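Local coordinates for protein xylan esterase 1 (Thermoanaerobacterium sp. 'JW/SL YS485', PDB 3FCY) that probably hydrolyses acetyl esters of xylan as a calcium-binding alpha/beta hydrolase of carbohydrate esterase family 7, at residues D59-V64 against D183-A188; G134-A139 against P195-D200; D170-M175 against L274-V279; Y237-D242 against P303-A308; D318-P323 against R331-L336. One frame throughout, in Å; residues are numbered along the deposited sequence.

All five contacts hang on one alpha/beta-hydrolase core. Interactions 1 and 2 lie on successive elements, strand 136-140, helix 176-192 and strand 197-198, and touch where Leu187 CD2 meets Val138 CG1, 4.0 Å away. Interaction 3, a buried loop contact, joins interaction 4 through Tyr237 OH, which probably hydrogen-bonds to Ile277 O. Interactions 4 and 5 share the passage from helix 303-310 into strand 317-322, with Phe307 packed on Ile319. Interactions 2, 3 and 4 are buried, whereas 1 and 5 are partly buried. Apolar packing dominates 1 and 3; single direct hydrogen bonds cross 2 and 4; a water bridges 5, beside neighbouring subunits.

Interaction 1: residues D59-V64 against D183-A188; sequences DEMRSV and DTAQLA
Met61 sets CG anti to its backbone N (chi1 -179°) and then bends at both following torsions, which folds the thioether over the start of the Gln186 side chain. Gln186 takes the same first rotation but runs on extended, its CG, CD and amide leading off toward Val64. The two side chains cross at a slant, and the closest approach is sulfur to methylene: Met61 SD lies 3.5 Å from Gln186 CB. Met61 CG follows at 3.7 Å from the same Gln186 CB, CG and SD both lying against this one carbon. Beyond the sulfur, Met61 CE reaches back along the helix to Ala185 CB at 4.2 Å. The contact joins the C-terminal part of helix 50-62 and the turn after it to helix 176-192, which in this alpha/beta-hydrolase fold packs against strands 136-140 and 80-88 of the central sheet. An alanine in place of Met61 would probably open a gap over Gln186 CB and leave the Ala185 methyl without its thioether neighbour. Farther along, Val64 CG1 approaches Gln186 NE2 to 4.0 Å in van der Waals contact, the side chains meeting at roughly a right angle. The polar partner of that amide nitrogen is Thr88 O, a hydrogen bond that anchors the glutamine to strand 80-88.

Interaction 2: residues G134-A139 against P195-D200; sequences GFTVVA and PEVDED
Thr136 and Glu196 form the tight part of this contact, a direct hydrogen bond from Thr136 OG1 to Glu196 OE2 of 2.9 Å. The hydroxyl meets the carboxylate oxygen on its anti lone pair, the side away from the other oxygen. Glu196 gets there by a folded route: CG sits between its own backbone N and carbonyl carbon (chi1 84°), and a second bend at chi2 brings the carboxylate to the threonine, the two side chains crossing at about a right angle. The fold also presses Glu196 CG to within 3.2 Å of Thr136 OG1, while Thr136 CG2 lies 3.6 Å from Glu196 OE2. Packing is slacker beside it, where Val197 CG2 only just approaches Thr136 CB, at 4.1 Å. Beyond Val197 the chain turns away towards solvent: Asp198 OD1 accepts from Asp200 N at 2.9 Å, an Asx turn that ends on exposed Asp200. The contact joins the start of sheet strand 136-140 to Glu196 and Val197, where the loop after helix 176-192 enters the short strand 197-198. Tyr99 OH, from strand 94-102, also bonds to Glu196 OE2. An alanine at Glu196 would probably leave the hydroxyls of Thr136 and Tyr99 without their shared acceptor. One buried carboxylate oxygen is thus gripped by two hydroxyls, an arrangement that probably helps offset the cost of burying its charge.

Interaction 3: residues D170-M175 against L274-V279; sequences DDADNM and LGYIDV
Met175 points its terminal methyl at Ile277, with Leu274 farther off on the same side, and its last torsion does the steering. The chain runs straight through chi2 and then turns at chi3 (77°), which brings Met175 CE to 3.9 Å from Ile277 CD1. Ile277 meets it with CG1 tucked over its own main chain (chi1 58°) and CD1 extended beyond, the two side chains obliquely disposed. Leu274 is more loosely met, its CA 4.4 Å and its CD2 4.5 Å from Met175 CE. This pairs the loop leading into helix 176-192, where Met175 is the N-cap residue, with the link from helix 267-274 to helix 279-282, two connections outside the central sheet of the hydrolase fold. The second part is Ala172 CB against the Tyr276 ring, oblique to it and 3.7 Å from Tyr276 CE2; Tyr276 CG lies opposite its carbonyl carbon (chi1 -73°), which turns the ring toward Ala172. The tyrosine hydroxyl bonds to Asp49, while Ala172 O accepts from the hydroxyl of Tyr53.

Interaction 4: residues Y237-D242 against P303-A308; sequences YKRVWD and PSTVFA
Arg239 reaches across to Ser304 with its guanidinium edge-on: NE donates to Ser304 OG at 2.9 Å, nearly straight at 173°, and the oxygen lies in the guanidinium plane. A bend at chi2 (61°) directs the rest of the chain, extended from there, past Ser304, with NE alongside its hydroxyl. The aliphatic stem packs as well, Arg239 CG lying 3.8 Å from Thr305 CG2. That same methyl is 3.6 Å from Val240 CG2, and both pairs of side chains are inclined to each other; Thr305 CG2 therefore fits against Val240 and the arginine stem together. Thr305 OG1 has its hydrogen bond within its own helix region, to Pro302 O. Asp31 ties the polar end together, pairing with Arg239 NH2 in a salt bridge and with Ser304 OG in a hydrogen bond, while Tyr40 adds a cation-pi contact to the arginine. Two helices of the alpha/beta-hydrolase fold pair here, nearly antiparallel (163°) with segment axes 9.3 Å apart; the Thr305 side chain is about 8 Å from that of Asp298, predicted to serve the charge relay, without touching it. Helix 303-310 is backed by strand 289-295 through Val306 and Phe307, whereas helix 237-242 rests on helix 267-274 through Tyr237.

Interaction 5: residues D318-P323 against R331-L336; sequences DIKVYP and RGFGDL
Tyr322 OH and Arg331 O are bridged by one water, 2.7 Å from Tyr322 OH and 2.7 Å from Arg331 O, to which it donates. It sits at the edge of the tyrosine ring, in the ring plane. The contact is between the outermost strand of the sheet within this chain, 317-322, and the helix 333-342 that follows it, in the alpha/beta-hydrolase fold; the intervening loop carries His327, predicted to belong to the charge relay. Gly332 is the N-cap residue of that helix, and its positive phi (92°) would press a CB against the preceding carbonyl oxygen, which explains a glycine at this place. Phe333 CB packs against the tyrosine hydroxyl, 3.5 Å from Tyr322 OH, with the two side chains at about a right angle. The phenylalanine ring is approached only at its edge across this contact: Tyr322 OH lies there in plane, as does Lys320 CG, 3.8 Å from Phe333 CE1. The ring itself continues inward onto Leu291 and Cys293 of strand 289-295. On the outer side Arg331 NH2 bonds to Ser119 of a neighbouring subunit, and Asp335 and Gly332 N bond to the same subunit. Lys320 CG lies anti to the carbonyl carbon (chi1 -57°), which sets it against the Phe333 edge and 4.0 Å from Leu336 CD1.

Interaction 1: residues D59-V64 against D183-A188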
# COMPACT_ATOMS: atom_id res chain seq x y z
N ASP A 59 -37.16 30.36 -2.47
CA ASP A 59 -38.59 30.55 -2.73
C ASP A 59 -39.27 29.19 -2.80
O ASP A 59 -40.32 28.98 -2.20
CB ASP A 59 -38.80 31.30 -4.05
CG ASP A 59 -38.61 32.79 -3.90
OD1 ASP A 59 -38.56 33.49 -4.94
OD2 ASP A 59 -38.52 33.27 -2.75
N GLU A 60 -38.68 28.26 -3.55
CA GLU A 60 -39.25 26.92 -3.67
C GLU A 60 -39.32 26.24 -2.30
O GLU A 60 -40.31 25.60 -1.96
CB GLU A 60 -38.44 26.06 -4.66
CG GLU A 60 -38.69 24.55 -4.49
CD GLU A 60 -38.15 23.70 -5.64
OE1 GLU A 60 -37.11 24.04 -6.22
OE2 GLU A 60 -38.78 22.66 -5.94
N MET A 61 -38.26 26.37 -1.52
CA MET A 61 -38.21 25.76 -0.20
C MET A 61 -39.30 26.34 0.70
O MET A 61 -40.03 25.61 1.37
CB MET A 61 -36.83 25.98 0.43
CG MET A 61 -36.64 25.37 1.82
SD MET A 61 -37.30 26.38 3.17
CE MET A 61 -36.04 27.66 3.27
N ARG A 62 -39.42 27.67 0.69
CA ARG A 62 -40.41 28.34 1.52
C ARG A 62 -41.86 28.07 1.14
O ARG A 62 -42.77 28.32 1.93
CB ARG A 62 -40.12 29.85 1.52
CG ARG A 62 -38.89 30.18 2.35
CD ARG A 62 -38.30 31.54 2.02
NE ARG A 62 -37.09 31.79 2.81
CZ ARG A 62 -36.22 32.75 2.55
NH1 ARG A 62 -36.40 33.57 1.53
NH2 ARG A 62 -35.15 32.91 3.33
N SER A 63 -42.09 27.54 -0.05
CA SER A 63 -43.45 27.23 -0.48
C SER A 63 -43.84 25.80 -0.09
O SER A 63 -44.98 25.39 -0.27
CB SER A 63 -43.58 27.39 -1.99
OG SER A 63 -42.77 26.44 -2.67
N VAL A 64 -42.89 25.05 0.46
CA VAL A 64 -43.16 23.67 0.85
C VAL A 64 -43.90 23.53 2.17
O VAL A 64 -43.60 24.24 3.14
CB VAL A 64 -41.86 22.83 0.96
CG1 VAL A 64 -42.19 21.41 1.39
CG2 VAL A 64 -41.12 22.82 -0.37
N ASP A 183 -32.57 21.72 2.45
CA ASP A 183 -33.08 20.96 3.59
C ASP A 183 -32.51 21.54 4.89
O ASP A 183 -33.22 21.67 5.88
CB ASP A 183 -32.69 19.48 3.51
CG ASP A 183 -33.37 18.74 2.37
OD1 ASP A 183 -34.48 19.13 1.95
OD2 ASP A 183 -32.78 17.73 1.91
N THR A 184 -31.22 21.88 4.89
CA THR A 184 -30.61 22.42 6.11
C THR A 184 -31.26 23.75 6.48
O THR A 184 -31.54 24.00 7.65
CB THR A 184 -29.06 22.61 5.98
OG1 THR A 184 -28.77 23.74 5.14
CG2 THR A 184 -28.41 21.37 5.40
N ALA A 185 -31.50 24.60 5.48
CA ALA A 185 -32.11 25.91 5.71
C ALA A 185 -33.53 25.74 6.24
O ALA A 185 -33.94 26.43 7.18
CB ALA A 185 -32.13 26.71 4.42
N GLN A 186 -34.27 24.83 5.63
CA GLN A 186 -35.65 24.56 6.03
C GLN A 186 -35.68 24.01 7.45
O GLN A 186 -36.52 24.40 8.26
CB GLN A 186 -36.29 23.56 5.07
CG GLN A 186 -37.74 23.19 5.39
CD GLN A 186 -38.37 22.31 4.33
OE1 GLN A 186 -37.68 21.74 3.48
NE2 GLN A 186 -39.69 22.18 4.38
N LEU A 187 -34.75 23.10 7.75
CA LEU A 187 -34.69 22.52 9.08
C LEU A 187 -34.36 23.57 10.13
O LEU A 187 -34.87 23.53 11.25
CB LEU A 187 -33.65 21.39 9.13
CG LEU A 187 -33.46 20.71 10.49
CD1 LEU A 187 -34.78 20.12 10.96
CD2 LEU A 187 -32.41 19.61 10.38
N ALA A 188 -33.49 24.52 9.78
CA ALA A 188 -33.12 25.58 10.71
C ALA A 188 -34.36 26.41 11.08
O ALA A 188 -34.53 26.81 12.23
CB ALA A 188 -32.04 26.48 10.10

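Interaction 2: residues G134-A139 against P195-D200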
# COMPACT_ATOMS: atom_id res chain seq x y z
N GLY A 134 -28.42 21.97 28.47
CA GLY A 134 -29.75 22.54 28.32
C GLY A 134 -30.18 22.85 26.89
O GLY A 134 -31.21 23.49 26.68
N PHE A 135 -29.39 22.40 25.92
CA PHE A 135 -29.70 22.63 24.51
C PHE A 135 -30.68 21.60 23.96
O PHE A 135 -30.76 20.48 24.46
CB PHE A 135 -28.46 22.49 23.63
CG PHE A 135 -27.61 23.72 23.53
CD1 PHE A 135 -27.12 24.13 22.28
CD2 PHE A 135 -27.21 24.42 24.66
CE1 PHE A 135 -26.25 25.21 22.17
CE2 PHE A 135 -26.33 25.51 24.56
CZ PHE A 135 -25.85 25.90 23.31
N THR A 136 -31.42 22.00 22.93
CA THR A 136 -32.28 21.08 22.21
C THR A 136 -31.26 20.70 21.14
O THR A 136 -30.54 21.57 20.64
CB THR A 136 -33.48 21.79 21.54
OG1 THR A 136 -34.60 21.77 22.44
CG2 THR A 136 -33.88 21.08 20.24
N VAL A 137 -31.16 19.42 20.80
CA VAL A 137 -30.19 19.00 19.79
C VAL A 137 -30.87 18.27 18.64
O VAL A 137 -31.68 17.36 18.85
CB VAL A 137 -29.10 18.08 20.39
CG1 VAL A 137 -28.12 17.63 19.29
CG2 VAL A 137 -28.35 18.81 21.50
N VAL A 138 -30.54 18.68 17.42
CA VAL A 138 -31.11 18.09 16.21
C VAL A 138 -29.96 17.65 15.29
O VAL A 138 -28.99 18.37 15.13
CB VAL A 138 -32.00 19.11 15.45
CG1 VAL A 138 -32.61 18.45 14.22
CG2 VAL A 138 -33.10 19.63 16.37
N ALA A 139 -30.09 16.45 14.72
CA ALA A 139 -29.07 15.91 13.82
C ALA A 139 -29.78 15.38 12.58
O ALA A 139 -30.45 14.35 12.63
CB ALA A 139 -28.29 14.80 14.50
N PRO A 195 -41.38 25.28 20.11
CA PRO A 195 -41.77 26.01 21.32
C PRO A 195 -40.68 26.21 22.38
O PRO A 195 -40.65 27.26 23.03
CB PRO A 195 -42.96 25.20 21.84
CG PRO A 195 -42.67 23.81 21.34
CD PRO A 195 -42.19 24.07 19.94
N GLU A 196 -39.80 25.23 22.56
CA GLU A 196 -38.74 25.33 23.57
C GLU A 196 -37.47 26.01 23.05
O GLU A 196 -36.50 26.19 23.80
CB GLU A 196 -38.37 23.95 24.12
CG GLU A 196 -37.36 23.15 23.27
CD GLU A 196 -37.98 22.49 22.05
OE1 GLU A 196 -39.15 22.79 21.73
OE2 GLU A 196 -37.28 21.68 21.40
N VAL A 197 -37.48 26.39 21.78
CA VAL A 197 -36.30 27.00 21.18
C VAL A 197 -36.37 28.52 20.98
O VAL A 197 -37.33 29.04 20.40
CB VAL A 197 -36.00 26.37 19.80
CG1 VAL A 197 -34.83 27.07 19.15
CG2 VAL A 197 -35.71 24.88 19.96
N ASP A 198 -35.34 29.22 21.47
CA ASP A 198 -35.25 30.66 21.30
C ASP A 198 -34.66 30.81 19.90
O ASP A 198 -33.50 30.46 19.66
CB ASP A 198 -34.29 31.27 22.32
CG ASP A 198 -34.20 32.79 22.22
OD1 ASP A 198 -34.18 33.31 21.08
OD2 ASP A 198 -34.13 33.45 23.27
N GLU A 199 -35.46 31.33 18.97
CA GLU A 199 -35.02 31.47 17.58
C GLU A 199 -33.75 32.29 17.35
O GLU A 199 -33.16 32.23 16.27
CB GLU A 199 -36.15 32.03 16.72
CG GLU A 199 -36.32 33.54 16.80
CD GLU A 199 -37.36 34.04 15.82
OE1 GLU A 199 -38.57 33.79 16.05
OE2 GLU A 199 -36.98 34.67 14.81
N ASP A 200 -33.32 33.05 18.36
CA ASP A 200 -32.11 33.85 18.22
C ASP A 200 -30.89 33.18 18.85
O ASP A 200 -29.81 33.77 18.90
CB ASP A 200 -32.29 35.23 18.87
CG ASP A 200 -33.29 36.11 18.14
OD1 ASP A 200 -33.33 36.06 16.89
OD2 ASP A 200 -34.02 36.86 18.82

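Interaction 3: residues D170-M175 against L274-V279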
# COMPACT_ATOMS: atom_id res chain seq x y z
N ASP A 170 -28.02 17.69 -15.56
CA ASP A 170 -29.43 18.04 -15.62
C ASP A 170 -29.48 19.56 -15.42
O ASP A 170 -28.43 20.21 -15.34
CB ASP A 170 -30.18 17.38 -14.46
CG ASP A 170 -31.68 17.29 -14.69
OD1 ASP A 170 -32.27 18.28 -15.16
OD2 ASP A 170 -32.26 16.23 -14.38
N ASP A 171 -30.67 20.14 -15.33
CA ASP A 171 -30.76 21.58 -15.10
C ASP A 171 -30.14 21.92 -13.75
O ASP A 171 -30.27 21.15 -12.80
CB ASP A 171 -32.22 22.05 -15.11
CG ASP A 171 -32.34 23.55 -14.98
OD1 ASP A 171 -32.02 24.26 -15.96
OD2 ASP A 171 -32.75 24.03 -13.90
N ALA A 172 -29.47 23.06 -13.66
CA ALA A 172 -28.82 23.47 -12.41
C ALA A 172 -29.75 23.40 -11.20
O ALA A 172 -29.32 23.06 -10.10
CB ALA A 172 -28.25 24.88 -12.55
N ASP A 173 -31.03 23.72 -11.41
CA ASP A 173 -32.00 23.70 -10.31
C ASP A 173 -32.33 22.28 -9.83
O ASP A 173 -33.08 22.12 -8.87
CB ASP A 173 -33.30 24.41 -10.72
CG ASP A 173 -33.11 25.91 -10.95
OD1 ASP A 173 -34.12 26.59 -11.24
OD2 ASP A 173 -31.98 26.42 -10.84
N ASN A 174 -31.78 21.27 -10.50
CA ASN A 174 -32.05 19.88 -10.12
C ASN A 174 -30.83 19.20 -9.49
O ASN A 174 -30.82 17.98 -9.28
CB ASN A 174 -32.51 19.07 -11.34
CG ASN A 174 -33.78 19.62 -11.96
OD1 ASN A 174 -34.73 19.96 -11.25
ND2 ASN A 174 -33.81 19.69 -13.28
N MET A 175 -29.81 19.99 -9.17
CA MET A 175 -28.61 19.44 -8.55
C MET A 175 -28.96 19.02 -7.13
O MET A 175 -29.52 19.80 -6.36
CB MET A 175 -27.50 20.49 -8.57
CG MET A 175 -27.00 20.76 -9.98
SD MET A 175 -25.87 22.14 -10.12
CE MET A 175 -24.36 21.40 -9.50
N LEU A 274 -20.66 23.84 -10.88
CA LEU A 274 -20.39 23.34 -9.53
C LEU A 274 -20.30 24.53 -8.58
O LEU A 274 -20.40 24.39 -7.36
CB LEU A 274 -19.08 22.55 -9.50
CG LEU A 274 -19.08 21.17 -10.18
CD1 LEU A 274 -17.67 20.59 -10.16
CD2 LEU A 274 -20.05 20.24 -9.47
N GLY A 275 -20.12 25.72 -9.15
CA GLY A 275 -20.04 26.93 -8.36
C GLY A 275 -21.31 27.19 -7.58
O GLY A 275 -21.29 27.84 -6.54
N TYR A 276 -22.43 26.67 -8.08
CA TYR A 276 -23.72 26.85 -7.41
C TYR A 276 -23.75 26.18 -6.04
O TYR A 276 -24.47 26.62 -5.14
CB TYR A 276 -24.86 26.28 -8.25
CG TYR A 276 -25.21 27.10 -9.46
CD1 TYR A 276 -25.68 28.41 -9.33
CD2 TYR A 276 -25.11 26.56 -10.74
CE1 TYR A 276 -26.04 29.16 -10.45
CE2 TYR A 276 -25.47 27.30 -11.86
CZ TYR A 276 -25.93 28.60 -11.71
OH TYR A 276 -26.28 29.32 -12.83
N ILE A 277 -22.97 25.11 -5.88
CA ILE A 277 -22.95 24.39 -4.62
C ILE A 277 -21.58 24.43 -3.95
O ILE A 277 -21.21 23.52 -3.21
CB ILE A 277 -23.40 22.92 -4.80
CG1 ILE A 277 -22.50 22.21 -5.82
CG2 ILE A 277 -24.85 22.89 -5.27
CD1 ILE A 277 -22.82 20.73 -5.98
N ASP A 278 -20.83 25.49 -4.23
CA ASP A 278 -19.51 25.71 -3.66
C ASP A 278 -19.75 26.59 -2.44
O ASP A 278 -20.04 27.78 -2.59
CB ASP A 278 -18.62 26.44 -4.67
CG ASP A 278 -17.21 26.66 -4.17
OD1 ASP A 278 -16.98 26.58 -2.95
OD2 ASP A 278 -16.31 26.93 -5.01
N VAL A 279 -19.63 26.02 -1.24
CA VAL A 279 -19.87 26.79 -0.02
C VAL A 279 -19.04 28.07 0.11
O VAL A 279 -19.45 29.00 0.81
CB VAL A 279 -19.68 25.94 1.26
CG1 VAL A 279 -20.70 24.82 1.30
CG2 VAL A 279 -18.26 25.39 1.33

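Interaction 4: residues Y237-D242 against P303-A308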
# COMPACT_ATOMS: atom_id res chain seq x y z
N TYR A 237 -14.11 23.56 -5.50
CA TYR A 237 -13.89 22.36 -6.31
C TYR A 237 -12.69 22.41 -7.26
O TYR A 237 -11.84 21.53 -7.22
CB TYR A 237 -15.16 22.04 -7.10
CG TYR A 237 -16.37 21.80 -6.21
CD1 TYR A 237 -16.43 20.68 -5.36
CD2 TYR A 237 -17.43 22.69 -6.19
CE1 TYR A 237 -17.52 20.48 -4.52
CE2 TYR A 237 -18.53 22.50 -5.36
CZ TYR A 237 -18.57 21.39 -4.53
OH TYR A 237 -19.66 21.22 -3.71
N LYS A 238 -12.63 23.44 -8.09
CA LYS A 238 -11.53 23.60 -9.05
C LYS A 238 -10.15 23.51 -8.40
O LYS A 238 -9.22 22.93 -8.97
CB LYS A 238 -11.67 24.93 -9.79
CG LYS A 238 -10.58 25.25 -10.82
CD LYS A 238 -10.73 24.43 -12.10
CE LYS A 238 -9.96 25.05 -13.27
NZ LYS A 238 -8.49 25.17 -13.05
N ARG A 239 -10.01 24.09 -7.21
CA ARG A 239 -8.74 24.07 -6.50
C ARG A 239 -8.32 22.63 -6.20
O ARG A 239 -7.17 22.25 -6.39
CB ARG A 239 -8.85 24.85 -5.19
CG ARG A 239 -7.61 24.79 -4.31
CD ARG A 239 -6.38 25.37 -5.01
NE ARG A 239 -5.23 25.38 -4.11
CZ ARG A 239 -3.99 25.69 -4.48
NH1 ARG A 239 -3.72 26.01 -5.74
NH2 ARG A 239 -3.00 25.66 -3.59
N VAL A 240 -9.27 21.83 -5.71
CA VAL A 240 -9.00 20.43 -5.40
C VAL A 240 -8.45 19.72 -6.64
O VAL A 240 -7.47 18.98 -6.57
CB VAL A 240 -10.29 19.70 -4.95
CG1 VAL A 240 -9.99 18.23 -4.67
CG2 VAL A 240 -10.87 20.37 -3.72
N TRP A 241 -9.09 19.96 -7.78
CA TRP A 241 -8.68 19.35 -9.03
C TRP A 241 -7.29 19.82 -9.45
O TRP A 241 -6.47 19.03 -9.91
CB TRP A 241 -9.70 19.65 -10.13
CG TRP A 241 -9.32 19.09 -11.47
CD1 TRP A 241 -9.45 17.80 -11.90
CD2 TRP A 241 -8.65 19.80 -12.52
NE1 TRP A 241 -8.91 17.66 -13.15
CE2 TRP A 241 -8.40 18.87 -13.56
CE3 TRP A 241 -8.23 21.13 -12.68
CZ2 TRP A 241 -7.76 19.23 -14.74
CZ3 TRP A 241 -7.58 21.48 -13.87
CH2 TRP A 241 -7.35 20.53 -14.88
N ASP A 242 -7.02 21.12 -9.27
CA ASP A 242 -5.72 21.69 -9.62
C ASP A 242 -4.56 21.04 -8.85
O ASP A 242 -3.46 20.88 -9.38
CB ASP A 242 -5.68 23.20 -9.36
CG ASP A 242 -6.58 24.00 -10.29
OD1 ASP A 242 -6.91 23.50 -11.39
OD2 ASP A 242 -6.95 25.14 -9.93
N PRO A 303 -6.17 22.17 2.68
CA PRO A 303 -6.18 23.37 3.53
C PRO A 303 -6.60 24.62 2.76
O PRO A 303 -7.35 25.44 3.28
CB PRO A 303 -4.75 23.45 4.03
CG PRO A 303 -4.35 22.00 4.11
CD PRO A 303 -4.90 21.44 2.82
N SER A 304 -6.12 24.74 1.53
CA SER A 304 -6.45 25.91 0.71
C SER A 304 -7.94 26.04 0.43
O SER A 304 -8.47 27.15 0.38
CB SER A 304 -5.66 25.87 -0.62
OG SER A 304 -5.91 24.68 -1.35
N THR A 305 -8.64 24.92 0.25
CA THR A 305 -10.07 24.98 -0.01
C THR A 305 -10.82 25.38 1.26
O THR A 305 -11.88 26.00 1.21
CB THR A 305 -10.63 23.63 -0.51
OG1 THR A 305 -10.48 22.63 0.51
CG2 THR A 305 -9.89 23.18 -1.76
N VAL A 306 -10.25 25.02 2.41
CA VAL A 306 -10.86 25.37 3.69
C VAL A 306 -10.68 26.87 3.95
O VAL A 306 -11.61 27.55 4.37
CB VAL A 306 -10.24 24.55 4.85
CG1 VAL A 306 -10.77 25.03 6.20
CG2 VAL A 306 -10.56 23.07 4.65
N PHE A 307 -9.48 27.38 3.69
CA PHE A 307 -9.24 28.81 3.90
C PHE A 307 -10.02 29.66 2.91
O PHE A 307 -10.37 30.80 3.21
CB PHE A 307 -7.75 29.14 3.81
CG PHE A 307 -7.04 29.08 5.14
CD1 PHE A 307 -6.41 27.92 5.55
CD2 PHE A 307 -7.07 30.18 5.99
CE1 PHE A 307 -5.80 27.85 6.81
CE2 PHE A 307 -6.46 30.12 7.25
CZ PHE A 307 -5.83 28.95 7.66
N ALA A 308 -10.30 29.11 1.73
CA ALA A 308 -11.07 29.84 0.74
C ALA A 308 -12.46 30.14 1.29
O ALA A 308 -12.99 31.24 1.14
CB ALA A 308 -11.18 29.03 -0.55

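Interaction 5: residues D318-P323 against R331-L336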
# COMPACT_ATOMS: atom_id res chain seq x y z
N ASP A 318 -13.10 32.94 13.36
CA ASP A 318 -11.81 32.50 13.85
C ASP A 318 -11.56 31.09 13.31
O ASP A 318 -12.50 30.31 13.11
CB ASP A 318 -11.78 32.49 15.38
CG ASP A 318 -11.78 33.89 15.98
OD1 ASP A 318 -10.77 34.61 15.81
OD2 ASP A 318 -12.79 34.28 16.62
N ILE A 319 -10.29 30.76 13.07
CA ILE A 319 -9.94 29.44 12.57
C ILE A 319 -8.76 28.86 13.36
O ILE A 319 -7.76 29.53 13.59
CB ILE A 319 -9.62 29.49 11.05
CG1 ILE A 319 -9.55 28.07 10.47
CG2 ILE A 319 -8.32 30.23 10.80
CD1 ILE A 319 -9.48 28.03 8.97
N LYS A 320 -8.92 27.61 13.79
CA LYS A 320 -7.88 26.92 14.55
C LYS A 320 -7.10 26.02 13.60
O LYS A 320 -7.67 25.18 12.91
CB LYS A 320 -8.52 26.09 15.66
CG LYS A 320 -9.39 26.91 16.61
CD LYS A 320 -8.59 28.05 17.23
CE LYS A 320 -9.50 29.07 17.90
NZ LYS A 320 -8.73 30.22 18.46
N VAL A 321 -5.78 26.21 13.58
CA VAL A 321 -4.89 25.45 12.71
C VAL A 321 -4.17 24.33 13.44
O VAL A 321 -3.56 24.55 14.49
CB VAL A 321 -3.83 26.39 12.07
CG1 VAL A 321 -2.93 25.60 11.13
CG2 VAL A 321 -4.52 27.53 11.34
N TYR A 322 -4.24 23.13 12.88
CA TYR A 322 -3.60 21.94 13.46
C TYR A 322 -2.61 21.39 12.43
O TYR A 322 -2.96 20.56 11.58
CB TYR A 322 -4.67 20.90 13.81
CG TYR A 322 -5.59 21.36 14.91
CD1 TYR A 322 -5.36 20.98 16.23
CD2 TYR A 322 -6.65 22.23 14.65
CE1 TYR A 322 -6.17 21.45 17.27
CE2 TYR A 322 -7.46 22.71 15.67
CZ TYR A 322 -7.21 22.31 16.98
OH TYR A 322 -8.00 22.78 18.00
N PRO A 323 -1.35 21.85 12.49
CA PRO A 323 -0.28 21.44 11.59
C PRO A 323 -0.10 19.94 11.35
O PRO A 323 0.12 19.51 10.22
CB PRO A 323 0.96 22.06 12.22
CG PRO A 323 0.42 23.32 12.83
CD PRO A 323 -0.85 22.81 13.49
N ARG A 331 -7.63 17.08 18.48
CA ARG A 331 -7.63 17.12 19.94
C ARG A 331 -7.79 18.52 20.52
O ARG A 331 -7.07 19.45 20.16
CB ARG A 331 -6.36 16.47 20.51
CG ARG A 331 -6.33 14.94 20.36
CD ARG A 331 -5.08 14.36 21.01
NE ARG A 331 -4.87 12.94 20.68
CZ ARG A 331 -5.59 11.94 21.17
NH1 ARG A 331 -6.59 12.18 22.02
NH2 ARG A 331 -5.32 10.69 20.82
N GLY A 332 -8.77 18.65 21.41
CA GLY A 332 -9.03 19.92 22.04
C GLY A 332 -10.08 20.77 21.34
O GLY A 332 -10.77 21.55 22.00
N PHE A 333 -10.21 20.64 20.02
CA PHE A 333 -11.18 21.46 19.30
C PHE A 333 -12.61 21.24 19.76
O PHE A 333 -13.40 22.18 19.81
CB PHE A 333 -11.12 21.23 17.79
CG PHE A 333 -11.96 22.20 17.02
CD1 PHE A 333 -11.51 23.51 16.81
CD2 PHE A 333 -13.23 21.85 16.57
CE1 PHE A 333 -12.32 24.45 16.18
CE2 PHE A 333 -14.05 22.78 15.93
CZ PHE A 333 -13.59 24.08 15.73
N GLY A 334 -12.96 19.99 20.06
CA GLY A 334 -14.31 19.69 20.51
C GLY A 334 -14.66 20.58 21.69
O GLY A 334 -15.79 21.06 21.80
N ASP A 335 -13.70 20.79 22.58
CA ASP A 335 -13.91 21.63 23.76
C ASP A 335 -14.03 23.11 23.37
O ASP A 335 -14.84 23.83 23.95
CB ASP A 335 -12.79 21.43 24.77
CG ASP A 335 -12.91 20.10 25.51
OD1 ASP A 335 -12.00 19.75 26.29
OD2 ASP A 335 -13.94 19.41 25.32
N LEU A 336 -13.24 23.55 22.40
CA LEU A 336 -13.31 24.94 21.95
C LEU A 336 -14.68 25.16 21.30
O LEU A 336 -15.31 26.21 21.48
CB LEU A 336 -12.20 25.25 20.94
CG LEU A 336 -10.76 25.26 21.46
CD1 LEU A 336 -9.79 25.50 20.31
CD2 LEU A 336 -10.60 26.34 22.54
O HOH W 1 -7.22 22.12 20.47